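Local coordinates for N-acylethanolamine-hydrolyzing acid amidase subunit beta (Caenorhabditis elegans, PDB 6DY3), which probably degrades bioactive fatty acid amides such as N-palmitoylethanolamine to ethanolamine and free fatty acids, working as one subunit of an alpha-beta heterodimer, at residues A70-A75 with T162-W167; V66-R71 with H117-S122. One frame throughout, in Å; residues are numbered along the deposited sequence.

Contact 1 of 2, residues A70-A75 with T162-W167; sequences ARYSGA and TNFDNW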
loop_
_atom_site.group_PDB
_atom_site.type_symbol
_atom_site.label_atom_id
_atom_site.label_comp_id
_atom_site.label_asym_id
_atom_site.label_seq_id
_atom_site.Cartn_x
_atom_site.Cartn_y
_atom_site.Cartn_z
ATOM N N ALA B 70 -2.635 7.201 0.641
ATOM C CA ALA B 70 -3.246 8.023 1.667
ATOM C C ALA B 70 -3.787 9.293 1.032
ATOM O O ALA B 70 -3.270 9.778 0.023
ATOM C CB ALA B 70 -2.235 8.359 2.759
ATOM N N ARG B 71 -4.856 9.821 1.620
ATOM C CA ARG B 71 -5.533 11.000 1.097
ATOM C C ARG B 71 -5.486 12.074 2.169
ATOM O O ARG B 71 -6.025 11.885 3.266
ATOM C CB ARG B 71 -6.976 10.677 0.709
ATOM C CG ARG B 71 -7.644 11.697 -0.173
ATOM C CD ARG B 71 -9.030 11.216 -0.546
ATOM N NE ARG B 71 -9.737 12.151 -1.409
ATOM C CZ ARG B 71 -11.002 12.000 -1.780
ATOM N NH1 ARG B 71 -11.695 10.950 -1.357
ATOM N NH2 ARG B 71 -11.577 12.895 -2.573
ATOM N N TYR B 72 -4.841 13.191 1.851
ATOM C CA TYR B 72 -4.655 14.291 2.787
ATOM C C TYR B 72 -5.405 15.510 2.278
ATOM O O TYR B 72 -5.099 16.032 1.200
ATOM C CB TYR B 72 -3.170 14.622 2.970
ATOM C CG TYR B 72 -2.319 13.427 3.319
ATOM C CD1 TYR B 72 -2.469 12.782 4.541
ATOM C CD2 TYR B 72 -1.352 12.953 2.436
ATOM C CE1 TYR B 72 -1.691 11.687 4.873
ATOM C CE2 TYR B 72 -0.564 11.862 2.758
ATOM C CZ TYR B 72 -0.738 11.231 3.982
ATOM O OH TYR B 72 0.032 10.140 4.322
ATOM N N SER B 73 -6.366 15.970 3.062
ATOM C CA SER B 73 -7.107 17.181 2.768
ATOM C C SER B 73 -6.755 18.218 3.828
ATOM O O SER B 73 -5.966 17.961 4.745
ATOM C CB SER B 73 -8.612 16.896 2.734
ATOM O OG SER B 73 -8.929 15.895 1.775
ATOM N N GLY B 74 -7.326 19.405 3.693
ATOM C CA GLY B 74 -7.091 20.452 4.658
ATOM C C GLY B 74 -7.737 20.127 5.993
ATOM O O GLY B 74 -8.332 19.070 6.206
ATOM N N ALA B 75 -7.602 21.072 6.920
ATOM C CA ALA B 75 -8.277 20.990 8.214
ATOM C C ALA B 75 -7.856 19.739 8.976
ATOM O O ALA B 75 -8.679 19.045 9.577
ATOM C CB ALA B 75 -9.795 21.038 8.035
ATOM N N THR B 162 -2.394 10.534 -6.684
ATOM C CA THR B 162 -1.383 10.683 -5.643
ATOM C C THR B 162 -2.100 10.783 -4.303
ATOM O O THR B 162 -2.886 9.899 -3.976
ATOM C CB THR B 162 -0.456 11.851 -5.944
ATOM O OG1 THR B 162 -1.221 13.064 -6.014
ATOM C CG2 THR B 162 0.260 11.644 -7.250
ATOM N N ASN B 163 -1.847 11.838 -3.519
ATOM C CA ASN B 163 -2.283 11.932 -2.136
ATOM C C ASN B 163 -3.297 13.036 -1.865
ATOM O O ASN B 163 -3.819 13.104 -0.748
ATOM C CB ASN B 163 -1.067 12.173 -1.230
ATOM C CG ASN B 163 -0.107 11.015 -1.238
ATOM O OD1 ASN B 163 1.089 11.195 -1.484
ATOM N ND2 ASN B 163 -0.616 9.816 -0.963
ATOM N N PHE B 164 -3.569 13.918 -2.816
ATOM C CA PHE B 164 -4.324 15.131 -2.528
ATOM C C PHE B 164 -5.576 15.212 -3.399
ATOM O O PHE B 164 -5.868 14.322 -4.199
ATOM C CB PHE B 164 -3.443 16.364 -2.735
ATOM C CG PHE B 164 -2.072 16.242 -2.124
ATOM C CD1 PHE B 164 -1.899 16.294 -0.754
ATOM C CD2 PHE B 164 -0.956 16.102 -2.925
ATOM C CE1 PHE B 164 -0.650 16.187 -0.195
ATOM C CE2 PHE B 164 0.302 15.999 -2.368
ATOM C CZ PHE B 164 0.452 16.044 -1.000
ATOM N N ASP B 165 -6.337 16.290 -3.193
ATOM C CA ASP B 165 -7.511 16.612 -4.001
ATOM C C ASP B 165 -7.586 18.128 -4.178
ATOM O O ASP B 165 -6.768 18.880 -3.637
ATOM C CB ASP B 165 -8.792 16.036 -3.376
ATOM C CG ASP B 165 -8.821 16.177 -1.876
ATOM O OD1 ASP B 165 -8.317 17.201 -1.370
ATOM O OD2 ASP B 165 -9.347 15.265 -1.201
ATOM N N ASN B 166 -8.569 18.575 -4.952
ATOM C CA ASN B 166 -8.852 20.009 -5.155
ATOM C C ASN B 166 -7.594 20.678 -5.721
ATOM O O ASN B 166 -6.888 20.072 -6.541
ATOM C CB ASN B 166 -9.359 20.583 -3.856
ATOM C CG ASN B 166 -10.680 19.976 -3.437
ATOM O OD1 ASN B 166 -11.612 19.874 -4.241
ATOM N ND2 ASN B 166 -10.756 19.528 -2.190
ATOM N N TRP B 167 -7.299 21.916 -5.321
ATOM C CA TRP B 167 -6.176 22.645 -5.901
ATOM C C TRP B 167 -4.874 21.871 -5.753
ATOM O O TRP B 167 -4.077 21.797 -6.696
ATOM C CB TRP B 167 -6.038 24.018 -5.236
ATOM C CG TRP B 167 -7.260 24.878 -5.313
ATOM C CD1 TRP B 167 -8.154 25.118 -4.315
ATOM C CD2 TRP B 167 -7.714 25.628 -6.445
ATOM N NE1 TRP B 167 -9.139 25.971 -4.755
ATOM C CE2 TRP B 167 -8.890 26.295 -6.061
ATOM C CE3 TRP B 167 -7.240 25.798 -7.746
ATOM C CZ2 TRP B 167 -9.596 27.115 -6.930
ATOM C CZ3 TRP B 167 -7.945 26.606 -8.604
ATOM C CH2 TRP B 167 -9.108 27.256 -8.195
HETATM O O HOH W 1 -5.088 18.010 -0.558
#
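Two hydrogen bonds tie Asn163 to the chain that runs out of strand 64-70, one through its side chain and one through its backbone. Asn163 ND2 donates to Ala70 O at 2.8 Å, with the acceptor lying in the amide plane and the donor tilted 22° from the Ala70 carbonyl plane. In the other, Tyr72 N donates to Asn163 O at 2.8 Å. Two CA-H...O contacts, from Asn163 CA to Ala70 O and from Arg71 CA to Asn163 O, accompany them, and each carbonyl oxygen thus meets a second donor. A water accepts weakly from Asp165 N and donates to Tyr72 O at 2.6 Å.

Charge pairing lies beyond. Arg71, extended from CG to NE, brings NE to within 3.1 Å of Asp165 OD2, a salt bridge whose hydrogen bond is weak; the guanidinium and carboxylate planes are 63° apart. With an alanine here, the Asp165 carboxylate would probably lose this cation and Asn140 OD1 its bond to NH1. Ser73 OG, poorly ordered, lies 3.1 Å from Asp165 OD2, at most a weak bond whose proton could go to OD1 instead.

Ring contacts are looser. Tyr72 CD2 sits 3.8 Å from Asn163 CB, and the two side chains run side by side in the same direction, with ring and amide planes 52° apart. Phe164 CE1 approaches the edge of the Tyr72 ring, while Asn163 CB covers the centre of one Phe164 face.

Tyr72 OH continues to Asp100 of the alpha-subunit. With Asn163 OD1 gripped by Cys1 N and Arg174 NH2, and ND2 bound to Ala70 O, both ends of the amide are held. This is consistent with the active site of an N-terminal nucleophile hydrolase, Cys1 being the nucleophile and Asn163 important for activity by similarity.

Contact 2 of 2, residues V66-R71 with H117-S122; sequences VSLNAR and HLFSPS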
loop_
_atom_site.group_PDB
_atom_site.type_symbol
_atom_site.label_atom_id
_atom_site.label_comp_id
_atom_site.label_asym_id
_atom_site.label_seq_id
_atom_site.Cartn_x
_atom_site.Cartn_y
_atom_site.Cartn_z
ATOM N N VAL B 66 -3.741 -4.307 -6.411
ATOM C CA VAL B 66 -4.281 -3.184 -5.656
ATOM C C VAL B 66 -3.138 -2.414 -5.011
ATOM O O VAL B 66 -2.112 -2.986 -4.633
ATOM C CB VAL B 66 -5.299 -3.647 -4.593
ATOM C CG1 VAL B 66 -4.655 -4.614 -3.631
ATOM C CG2 VAL B 66 -5.864 -2.453 -3.852
ATOM N N SER B 67 -3.316 -1.095 -4.920
ATOM C CA SER B 67 -2.431 -0.226 -4.155
ATOM C C SER B 67 -3.258 0.877 -3.503
ATOM O O SER B 67 -4.238 1.361 -4.077
ATOM C CB SER B 67 -1.332 0.396 -5.035
ATOM O OG SER B 67 -1.862 1.362 -5.929
ATOM N N LEU B 68 -2.850 1.283 -2.304
ATOM C CA LEU B 68 -3.568 2.297 -1.544
ATOM C C LEU B 68 -2.700 3.537 -1.379
ATOM O O LEU B 68 -1.536 3.439 -0.979
ATOM C CB LEU B 68 -3.983 1.768 -0.171
ATOM C CG LEU B 68 -4.799 2.749 0.668
ATOM C CD1 LEU B 68 -5.993 2.055 1.298
ATOM C CD2 LEU B 68 -3.918 3.386 1.732
ATOM N N ASN B 69 -3.271 4.695 -1.703
ATOM C CA ASN B 69 -2.649 5.987 -1.455
ATOM C C ASN B 69 -3.387 6.681 -0.319
ATOM O O ASN B 69 -4.619 6.753 -0.321
ATOM C CB ASN B 69 -2.680 6.869 -2.705
ATOM C CG ASN B 69 -1.871 6.298 -3.850
ATOM O OD1 ASN B 69 -1.421 5.149 -3.801
ATOM N ND2 ASN B 69 -1.683 7.101 -4.898
ATOM N N ALA B 70 -2.635 7.201 0.641
ATOM C CA ALA B 70 -3.246 8.023 1.667
ATOM C C ALA B 70 -3.787 9.293 1.032
ATOM O O ALA B 70 -3.270 9.778 0.023
ATOM C CB ALA B 70 -2.235 8.359 2.759
ATOM N N ARG B 71 -4.856 9.821 1.620
ATOM C CA ARG B 71 -5.533 11.000 1.097
ATOM C C ARG B 71 -5.486 12.074 2.169
ATOM O O ARG B 71 -6.025 11.885 3.266
ATOM C CB ARG B 71 -6.976 10.677 0.709
ATOM C CG ARG B 71 -7.644 11.697 -0.173
ATOM C CD ARG B 71 -9.030 11.216 -0.546
ATOM N NE ARG B 71 -9.737 12.151 -1.409
ATOM C CZ ARG B 71 -11.002 12.000 -1.780
ATOM N NH1 ARG B 71 -11.695 10.950 -1.357
ATOM N NH2 ARG B 71 -11.577 12.895 -2.573
ATOM N N HIS B 117 -19.145 2.202 4.296
ATOM C CA HIS B 117 -18.872 2.023 5.713
ATOM C C HIS B 117 -17.690 2.907 6.068
ATOM O O HIS B 117 -16.988 3.409 5.189
ATOM C CB HIS B 117 -18.600 0.553 6.056
ATOM C CG HIS B 117 -17.608 -0.110 5.152
ATOM N ND1 HIS B 117 -16.415 0.476 4.792
ATOM C CD2 HIS B 117 -17.640 -1.310 4.527
ATOM C CE1 HIS B 117 -15.751 -0.336 3.989
ATOM N NE2 HIS B 117 -16.473 -1.426 3.811
ATOM N N LEU B 118 -17.489 3.107 7.368
ATOM C CA LEU B 118 -16.369 3.922 7.822
ATOM C C LEU B 118 -15.064 3.383 7.254
ATOM O O LEU B 118 -14.725 2.210 7.440
ATOM C CB LEU B 118 -16.313 3.959 9.352
ATOM C CG LEU B 118 -17.250 4.941 10.061
ATOM C CD1 LEU B 118 -17.113 4.782 11.560
ATOM C CD2 LEU B 118 -16.981 6.389 9.659
ATOM N N PHE B 119 -14.334 4.244 6.552
ATOM C CA PHE B 119 -13.037 3.872 6.016
ATOM C C PHE B 119 -12.181 5.122 5.921
ATOM O O PHE B 119 -12.673 6.196 5.563
ATOM C CB PHE B 119 -13.160 3.201 4.649
ATOM C CG PHE B 119 -11.957 2.404 4.268
ATOM C CD1 PHE B 119 -11.814 1.097 4.705
ATOM C CD2 PHE B 119 -10.962 2.961 3.480
ATOM C CE1 PHE B 119 -10.697 0.357 4.360
ATOM C CE2 PHE B 119 -9.836 2.230 3.128
ATOM C CZ PHE B 119 -9.701 0.928 3.566
ATOM N N SER B 120 -10.910 4.979 6.262
ATOM C CA SER B 120 -10.016 6.121 6.278
ATOM C C SER B 120 -9.938 6.723 4.876
ATOM O O SER B 120 -9.834 5.974 3.892
ATOM C CB SER B 120 -8.630 5.696 6.757
ATOM O OG SER B 120 -7.797 6.819 6.988
ATOM N N PRO B 121 -10.015 8.048 4.733
ATOM C CA PRO B 121 -9.937 8.639 3.392
ATOM C C PRO B 121 -8.649 8.226 2.696
ATOM O O PRO B 121 -7.566 8.242 3.283
ATOM C CB PRO B 121 -9.988 10.146 3.664
ATOM C CG PRO B 121 -10.680 10.268 4.967
ATOM C CD PRO B 121 -10.251 9.072 5.762
ATOM N N SER B 122 -8.779 7.835 1.436
ATOM C CA SER B 122 -7.656 7.271 0.704
ATOM C C SER B 122 -8.086 7.086 -0.745
ATOM O O SER B 122 -9.252 7.280 -1.099
ATOM C CB SER B 122 -7.208 5.944 1.322
ATOM O OG SER B 122 -8.303 5.054 1.428
#
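Ser122 OG donates to Ser120 O at 3.0 Å, a bond within the segment 117-122 that settles the hydroxyl while the CB behind it lies against strand 64-70. The backbone brings Ser122 CB to 3.2 Å from Asn69 O, and chi1 (54°) sets OG between its backbone N and carbonyl carbon, beside Leu68, whose CD1 lies 3.8 Å from Ser122 OG.

No hydrogen bond joins the two segments; their backbones meet at a single bridge. Ala70 and Ser122 form an antiparallel non-hydrogen-bonded pair with CA atoms 4.6 Å apart, and their side chains diverge, the CB of Ala70 pointing away from the loop. The loop comes in nearly at right angles (86° between 68-71 and 119-122).

Apolar contacts fill the corner. Leu68 CG stands anti to its own backbone N (chi1 -177°), which brings CD1 up to the loop, 4.3 Å from Phe119 CE2. The methyl comes in at the ring edge, near the plane, and Ser122 OG also lies at the edge. On the far side of the bridge, Arg71 contributes its aliphatic part: CB is 3.4 Å from Ser122 N and 4.3 Å from Pro121 CB, and CD lies alongside the Ser122 backbone before the guanidinium leads away.

Antiparallel pairing of two adjacent strands thus starts here, on a strand whose Asn69 bonds Ser3 and lies close to Cys1, the nucleophile by similarity, and whose Leu68 O bonds Arg17. Backbone bonds from Asn69 to Tyr123 and from Ser67 to Ile125 carry the pairing into strand 122-127. Helix 92-102 packs against the corner through Val92, touching Leu68 and Phe119, and through Phe95, whose ring meets Phe119 edge-to-face. Helix 76-89 reaches Pro121 with Glu83, and Tyr99 of the alpha-subunit packs on Leu68 and Ser122.

The two contacts lie on the same side of the chain's centre, with their own centres 12 Å apart, and share Ala70 and Arg71. Strand 64-70 of the seven-stranded antiparallel sheet runs into both: contact 2 places its last residues at the start of neighbouring strand 122-127, and contact 1 holds the loop that follows it. Along the chain, 66-75 comes first, then 117-122, then 162-167, which follows strand 158-161 of the other sheet. A probable hydrogen bond from Asn69 ND2 to Thr162 O joins the contacts directly. The end of one strand thereby bridges the two sheets of the Ntn fold close to Cys1, the nucleophile by similarity.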